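Long-range contacts in transcriptional regulator (GntR family) (Enterococcus faecalis, PDB 3DDV), which probably regulates transcription as a GntR-family repressor or activator, its UTRA domain being the part expected to sense a small-molecule effector: residues Y13-P18 / S33-E38; S20-K25 / Y129-Y134. One frame throughout, in Å; residues are numbered along the deposited sequence.

Contact 1. Residues Y13-P18 / S33-E38; sequences YFVAKP and SILRME
Tyr13 and Leu35 both place CG trans to the backbone N (chi1 -171° and -179°), which tips the ring of Tyr13 over the neighbouring strand, where the methyls of Leu35 meet it. Leu35 CD1 sits over one face of the ring, offset toward the rim and 4.2 Å from the Tyr13 ring centroid, a CH-pi contact; CD2 reaches the phenol end, 3.6 Å from Tyr13 CZ. Met37 completes the cluster: its CB packs 3.6 Å from Tyr13 CD1, and its sulfur lies at the ring edge, in plane, a Met-aromatic contact with SD 5.1 Å from the Tyr13 centroid. Val15, on the same face of the sheet, meets Leu35 at about a right angle through CG2, while its CG1 rests against Ser33 CB. The other face carries Phe14, Ala16, Ile34 and Arg36. Here the Phe14 ring only skirts the aliphatic part of Arg36, with Phe14 CZ 4.3 Å from Arg36 CD. Pro18 CB touches Ile34 CG2 just beyond the strand end.

Between the two layers of side chains the backbones form a regular antiparallel ladder. Phe14 and Arg36 exchange two hydrogen bonds, the shorter from Arg36 N to Phe14 O at 2.8 Å, and Ala16 and Ile34 exchange two more, that from Ile34 N to Ala16 O being nearly straight (174°). Val15-Leu35 is the non-hydrogen-bonded pair between them, and Tyr13-Met37 the next one, on the far side of Phe14-Arg36.

The pairing fixes strand 8-16, at one edge of the chain's six-stranded sheet, to strand 34-43, whose far side is hydrogen-bonded to strand 46-56. Helix 65-70 covers the Tyr13, Leu35 and Met37 face through Ile68 and Thr69, whereas helix 20-26 packs against Ile34 and Pro18 on the other.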
loop_
_atom_site.group_PDB
_atom_site.type_symbol
_atom_site.label_atom_id
_atom_site.label_comp_id
_atom_site.label_asym_id
_atom_site.label_seq_id
_atom_site.Cartn_x
_atom_site.Cartn_y
_atom_site.Cartn_z
ATOM N N TYR B 13 -37.147 17.413 -2.883
ATOM C CA TYR B 13 -36.886 17.948 -4.188
ATOM C C TYR B 13 -37.160 19.442 -4.160
ATOM O O TYR B 13 -38.285 19.866 -4.054
ATOM C CB TYR B 13 -37.798 17.246 -5.197
ATOM C CG TYR B 13 -37.510 17.530 -6.637
ATOM C CD1 TYR B 13 -36.608 16.771 -7.342
ATOM C CD2 TYR B 13 -38.148 18.534 -7.298
ATOM C CE1 TYR B 13 -36.344 17.015 -8.674
ATOM C CE2 TYR B 13 -37.907 18.782 -8.638
ATOM C CZ TYR B 13 -36.995 18.017 -9.317
ATOM O OH TYR B 13 -36.757 18.258 -10.647
ATOM N N PHE B 14 -36.109 20.238 -4.235
ATOM C CA PHE B 14 -36.238 21.674 -4.177
ATOM C C PHE B 14 -34.956 22.405 -4.531
ATOM O O PHE B 14 -33.845 21.853 -4.462
ATOM C CB PHE B 14 -36.697 22.101 -2.794
ATOM C CG PHE B 14 -35.744 21.762 -1.697
ATOM C CD1 PHE B 14 -36.027 20.748 -0.820
ATOM C CD2 PHE B 14 -34.582 22.505 -1.504
ATOM C CE1 PHE B 14 -35.163 20.450 0.211
ATOM C CE2 PHE B 14 -33.708 22.212 -0.467
ATOM C CZ PHE B 14 -34.002 21.197 0.399
ATOM N N VAL B 15 -35.131 23.674 -4.846
ATOM C CA VAL B 15 -34.058 24.530 -5.256
ATOM C C VAL B 15 -33.468 25.263 -4.057
ATOM O O VAL B 15 -34.172 25.738 -3.178
ATOM C CB VAL B 15 -34.597 25.517 -6.279
ATOM C CG1 VAL B 15 -33.597 26.536 -6.630
ATOM C CG2 VAL B 15 -35.038 24.767 -7.502
ATOM N N ALA B 16 -32.156 25.360 -4.020
ATOM C CA ALA B 16 -31.467 25.972 -2.895
ATOM C C ALA B 16 -30.256 26.686 -3.410
ATOM O O ALA B 16 -29.814 26.445 -4.527
ATOM C CB ALA B 16 -31.046 24.935 -1.914
ATOM N N LYS B 17 -29.739 27.602 -2.614
ATOM C CA LYS B 17 -28.474 28.196 -2.949
ATOM C C LYS B 17 -27.478 27.191 -2.392
ATOM O O LYS B 17 -27.754 26.508 -1.433
ATOM C CB LYS B 17 -28.371 29.648 -2.417
ATOM C CG LYS B 17 -29.580 30.476 -2.911
ATOM C CD LYS B 17 -29.314 31.888 -3.343
ATOM C CE LYS B 17 -29.020 32.809 -2.084
ATOM N NZ LYS B 17 -29.541 34.253 -2.137
ATOM N N PRO B 18 -26.344 27.042 -3.033
ATOM C CA PRO B 18 -25.518 25.919 -2.686
ATOM C C PRO B 18 -24.794 26.093 -1.372
ATOM O O PRO B 18 -24.458 27.200 -1.014
ATOM C CB PRO B 18 -24.493 25.897 -3.828
ATOM C CG PRO B 18 -24.397 27.340 -4.240
ATOM C CD PRO B 18 -25.760 27.882 -4.083
ATOM N N SER B 33 -28.146 28.968 -7.935
ATOM C CA SER B 33 -29.030 27.925 -7.467
ATOM C C SER B 33 -28.632 26.575 -7.985
ATOM O O SER B 33 -28.115 26.443 -9.097
ATOM C CB SER B 33 -30.430 28.214 -7.942
ATOM O OG SER B 33 -30.834 29.439 -7.382
ATOM N N ILE B 34 -28.927 25.575 -7.163
ATOM C CA ILE B 34 -28.797 24.166 -7.487
ATOM C C ILE B 34 -30.157 23.518 -7.221
ATOM O O ILE B 34 -30.978 24.045 -6.483
ATOM C CB ILE B 34 -27.765 23.495 -6.600
ATOM C CG1 ILE B 34 -28.172 23.638 -5.115
ATOM C CG2 ILE B 34 -26.381 24.091 -6.858
ATOM C CD1 ILE B 34 -27.966 22.395 -4.213
ATOM N N LEU B 35 -30.402 22.392 -7.868
ATOM C CA LEU B 35 -31.554 21.556 -7.592
ATOM C C LEU B 35 -31.061 20.486 -6.660
ATOM O O LEU B 35 -30.056 19.859 -6.923
ATOM C CB LEU B 35 -32.072 20.904 -8.867
ATOM C CG LEU B 35 -33.307 20.031 -8.663
ATOM C CD1 LEU B 35 -34.477 20.930 -8.165
ATOM C CD2 LEU B 35 -33.684 19.283 -9.943
ATOM N N ARG B 36 -31.744 20.285 -5.557
ATOM C CA ARG B 36 -31.272 19.323 -4.613
ATOM C C ARG B 36 -32.341 18.333 -4.446
ATOM O O ARG B 36 -33.488 18.706 -4.195
ATOM C CB ARG B 36 -31.055 19.983 -3.293
ATOM C CG ARG B 36 -30.108 19.203 -2.447
ATOM C CD ARG B 36 -30.590 19.033 -1.044
ATOM N NE ARG B 36 -29.434 18.847 -0.229
ATOM C CZ ARG B 36 -28.609 19.828 0.121
ATOM N NH1 ARG B 36 -28.856 21.124 -0.237
ATOM N NH2 ARG B 36 -27.530 19.512 0.867
ATOM N N MET B 37 -32.000 17.078 -4.639
ATOM C CA MET B 37 -32.986 15.999 -4.576
ATOM C C MET B 37 -32.439 14.796 -3.834
ATOM O O MET B 37 -31.234 14.502 -3.868
ATOM C CB MET B 37 -33.522 15.638 -5.954
ATOM C CG MET B 37 -32.620 14.905 -6.917
ATOM S SD MET B 37 -33.590 14.184 -8.282
ATOM C CE MET B 37 -34.276 12.714 -7.500
ATOM N N GLU B 38 -33.329 14.184 -3.067
ATOM C CA GLU B 38 -33.005 13.071 -2.186
ATOM C C GLU B 38 -33.895 11.940 -2.581
ATOM O O GLU B 38 -35.077 12.166 -2.841
ATOM C CB GLU B 38 -33.337 13.416 -0.760
ATOM C CG GLU B 38 -32.327 14.297 -0.147
ATOM C CD GLU B 38 -32.708 14.801 1.205
ATOM O OE1 GLU B 38 -33.758 14.405 1.764
ATOM O OE2 GLU B 38 -31.933 15.622 1.691
#

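Contact 2. Residues S20-K25 / Y129-Y134; sequences SSEMEK and YVRTQY
Lys25 lays its aliphatic chain over the ring of Tyr129: CG stands 3.7 Å from the Tyr129 ring centroid and only 6° off the normal, a centred CH-pi contact. The bend at chi2 (-76°) turns the rest of the lysine along the ring, bringing CE to 4.0 Å from Tyr129 OH. Glu22 CG approaches the ring edge near its plane, and Ser21 OG comes within 3.6 Å of Tyr129 CE2. The Ser21 side chain also lies about 3 Å, between nearest atoms, from a bound magnesium ion. Glu22 also runs out to Arg131, where OE2 makes a salt bridge with weak hydrogen bonds, 3.3 Å to Arg131 NH2 and 3.5 Å to Arg131 NH1. The carboxylate stands 78° from the guanidinium plane yet places OE2 at that group's edge.

The helix here crosses one face of the antiparallel UTRA-domain sheet, its axis 10.0 Å from that of strand 129-134, so long side chains bridge the gap.

Arg131 backs the tyrosine from the other side. Bent at chi2 and chi3, it folds back so that NE lies 3.4 Å above the ring plane, on the face opposite Lys25, and the Tyr129 ring is sandwiched between two basic side chains. NH2 bonds weakly to Tyr129 O. Further out, Ser54 OG of strand 46-56 hydrogen-bonds Glu22 OE2 and, weakly, Arg131 NH2, while Glu22 OE1 accepts from Ser19 N just before the helix.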
loop_
_atom_site.group_PDB
_atom_site.type_symbol
_atom_site.label_atom_id
_atom_site.label_comp_id
_atom_site.label_asym_id
_atom_site.label_seq_id
_atom_site.Cartn_x
_atom_site.Cartn_y
_atom_site.Cartn_z
ATOM N N SER B 20 -21.188 25.199 0.917
ATOM C CA SER B 20 -19.772 25.256 0.536
ATOM C C SER B 20 -19.296 24.071 -0.304
ATOM O O SER B 20 -18.633 24.230 -1.347
ATOM C CB SER B 20 -18.907 25.322 1.790
ATOM O OG SER B 20 -19.479 26.264 2.682
ATOM N N SER B 21 -19.583 22.866 0.165
ATOM C CA SER B 21 -19.077 21.722 -0.554
ATOM C C SER B 21 -19.768 21.705 -1.924
ATOM O O SER B 21 -19.160 21.334 -2.930
ATOM C CB SER B 21 -19.243 20.426 0.237
ATOM O OG SER B 21 -20.488 19.878 0.036
ATOM N N GLU B 22 -21.013 22.170 -1.979
ATOM C CA GLU B 22 -21.688 22.174 -3.246
ATOM C C GLU B 22 -21.046 23.212 -4.165
ATOM O O GLU B 22 -20.906 22.981 -5.347
ATOM C CB GLU B 22 -23.196 22.380 -3.063
ATOM C CG GLU B 22 -23.875 21.154 -2.462
ATOM C CD GLU B 22 -25.357 21.348 -2.156
ATOM O OE1 GLU B 22 -25.791 22.494 -1.972
ATOM O OE2 GLU B 22 -26.090 20.343 -2.094
ATOM N N MET B 23 -20.643 24.355 -3.626
ATOM C CA MET B 23 -19.997 25.396 -4.441
ATOM C C MET B 23 -18.692 24.858 -5.014
ATOM O O MET B 23 -18.406 24.976 -6.198
ATOM C CB MET B 23 -19.702 26.624 -3.593
ATOM C CG MET B 23 -20.954 27.394 -3.213
ATOM S SD MET B 23 -20.624 28.821 -2.160
ATOM C CE MET B 23 -19.393 29.599 -3.209
ATOM N N GLU B 24 -17.918 24.246 -4.144
ATOM C CA GLU B 24 -16.621 23.744 -4.487
ATOM C C GLU B 24 -16.696 22.647 -5.597
ATOM O O GLU B 24 -16.060 22.788 -6.648
ATOM C CB GLU B 24 -15.976 23.245 -3.173
ATOM C CG GLU B 24 -14.465 23.016 -3.179
ATOM C CD GLU B 24 -14.063 21.561 -3.045
ATOM O OE1 GLU B 24 -14.922 20.661 -3.180
ATOM O OE2 GLU B 24 -12.863 21.312 -2.799
ATOM N N LYS B 25 -17.495 21.600 -5.374
ATOM C CA LYS B 25 -17.595 20.475 -6.307
ATOM C C LYS B 25 -18.308 20.822 -7.613
ATOM O O LYS B 25 -18.032 20.234 -8.643
ATOM C CB LYS B 25 -18.396 19.316 -5.711
ATOM C CG LYS B 25 -17.984 18.851 -4.354
ATOM C CD LYS B 25 -16.727 18.007 -4.352
ATOM C CE LYS B 25 -16.424 17.596 -2.927
ATOM N NZ LYS B 25 -15.080 16.970 -2.823
ATOM N N TYR B 129 -23.361 16.509 -8.276
ATOM C CA TYR B 129 -22.606 16.110 -7.089
ATOM C C TYR B 129 -23.492 15.149 -6.338
ATOM O O TYR B 129 -24.531 15.508 -5.840
ATOM C CB TYR B 129 -22.292 17.330 -6.233
ATOM C CG TYR B 129 -21.634 17.003 -4.927
ATOM C CD1 TYR B 129 -20.735 15.972 -4.830
ATOM C CD2 TYR B 129 -21.882 17.754 -3.795
ATOM C CE1 TYR B 129 -20.112 15.672 -3.640
ATOM C CE2 TYR B 129 -21.232 17.472 -2.593
ATOM C CZ TYR B 129 -20.360 16.414 -2.534
ATOM O OH TYR B 129 -19.730 16.078 -1.362
ATOM N N VAL B 130 -23.116 13.901 -6.296
ATOM C CA VAL B 130 -24.061 12.866 -5.888
ATOM C C VAL B 130 -23.455 12.114 -4.738
ATOM O O VAL B 130 -22.258 11.801 -4.740
ATOM C CB VAL B 130 -24.439 11.919 -7.085
ATOM C CG1 VAL B 130 -25.519 10.920 -6.682
ATOM C CG2 VAL B 130 -24.887 12.766 -8.291
ATOM N N ARG B 131 -24.250 11.889 -3.709
ATOM C CA ARG B 131 -23.698 11.343 -2.476
ATOM C C ARG B 131 -24.666 10.262 -2.079
ATOM O O ARG B 131 -25.844 10.541 -1.752
ATOM C CB ARG B 131 -23.614 12.417 -1.415
ATOM C CG ARG B 131 -22.765 13.612 -1.856
ATOM C CD ARG B 131 -23.306 14.920 -1.342
ATOM N NE ARG B 131 -24.163 15.544 -2.317
ATOM C CZ ARG B 131 -24.818 16.683 -2.108
ATOM N NH1 ARG B 131 -24.775 17.312 -0.961
ATOM N NH2 ARG B 131 -25.562 17.183 -3.053
ATOM N N THR B 132 -24.183 9.035 -2.180
ATOM C CA THR B 132 -25.018 7.907 -2.019
ATOM C C THR B 132 -24.569 7.065 -0.854
ATOM O O THR B 132 -23.389 6.869 -0.629
ATOM C CB THR B 132 -24.980 7.098 -3.239
ATOM O OG1 THR B 132 -25.469 7.887 -4.309
ATOM C CG2 THR B 132 -25.836 5.881 -3.056
ATOM N N GLN B 133 -25.551 6.553 -0.144
ATOM C CA GLN B 133 -25.326 5.770 1.020
ATOM C C GLN B 133 -26.071 4.418 0.840
ATOM O O GLN B 133 -27.339 4.358 0.793
ATOM C CB GLN B 133 -25.877 6.599 2.161
ATOM C CG GLN B 133 -24.997 6.637 3.371
ATOM C CD GLN B 133 -25.019 7.918 4.080
ATOM O OE1 GLN B 133 -25.018 8.973 3.459
ATOM N NE2 GLN B 133 -25.010 7.857 5.395
ATOM N N TYR B 134 -25.298 3.349 0.654
ATOM C CA TYR B 134 -25.839 1.983 0.429
ATOM C C TYR B 134 -25.798 1.193 1.734
ATOM O O TYR B 134 -24.803 1.257 2.474
ATOM C CB TYR B 134 -24.960 1.209 -0.546
ATOM C CG TYR B 134 -24.827 1.832 -1.894
ATOM C CD1 TYR B 134 -25.722 1.540 -2.903
ATOM C CD2 TYR B 134 -23.774 2.657 -2.176
ATOM C CE1 TYR B 134 -25.586 2.102 -4.148
ATOM C CE2 TYR B 134 -23.641 3.217 -3.381
ATOM C CZ TYR B 134 -24.550 2.951 -4.374
ATOM O OH TYR B 134 -24.398 3.572 -5.581
#

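In the fold
Contacts 1 and 2 have centres 12 Å apart and interleave along the chain: strand 8-16, helix 20-26 and strand 34-43 follow in turn, and strand 126-135 comes more than eighty residues later. Contact 1 lies at one edge of the chain's sheet, where the first two strands pair; contact 2 sets the intervening helix against strand 126-135, two places beyond strand 34-43. The helix therefore covers the sheet face between its edge and its middle. Arg36 NH2 of contact 1 lies 3.4 Å from Glu22 OE2 of contact 2, joining the two through a weak ion pair. The buried Glu22 carboxylate thus faces two arginines, which would probably stabilise its negative charge.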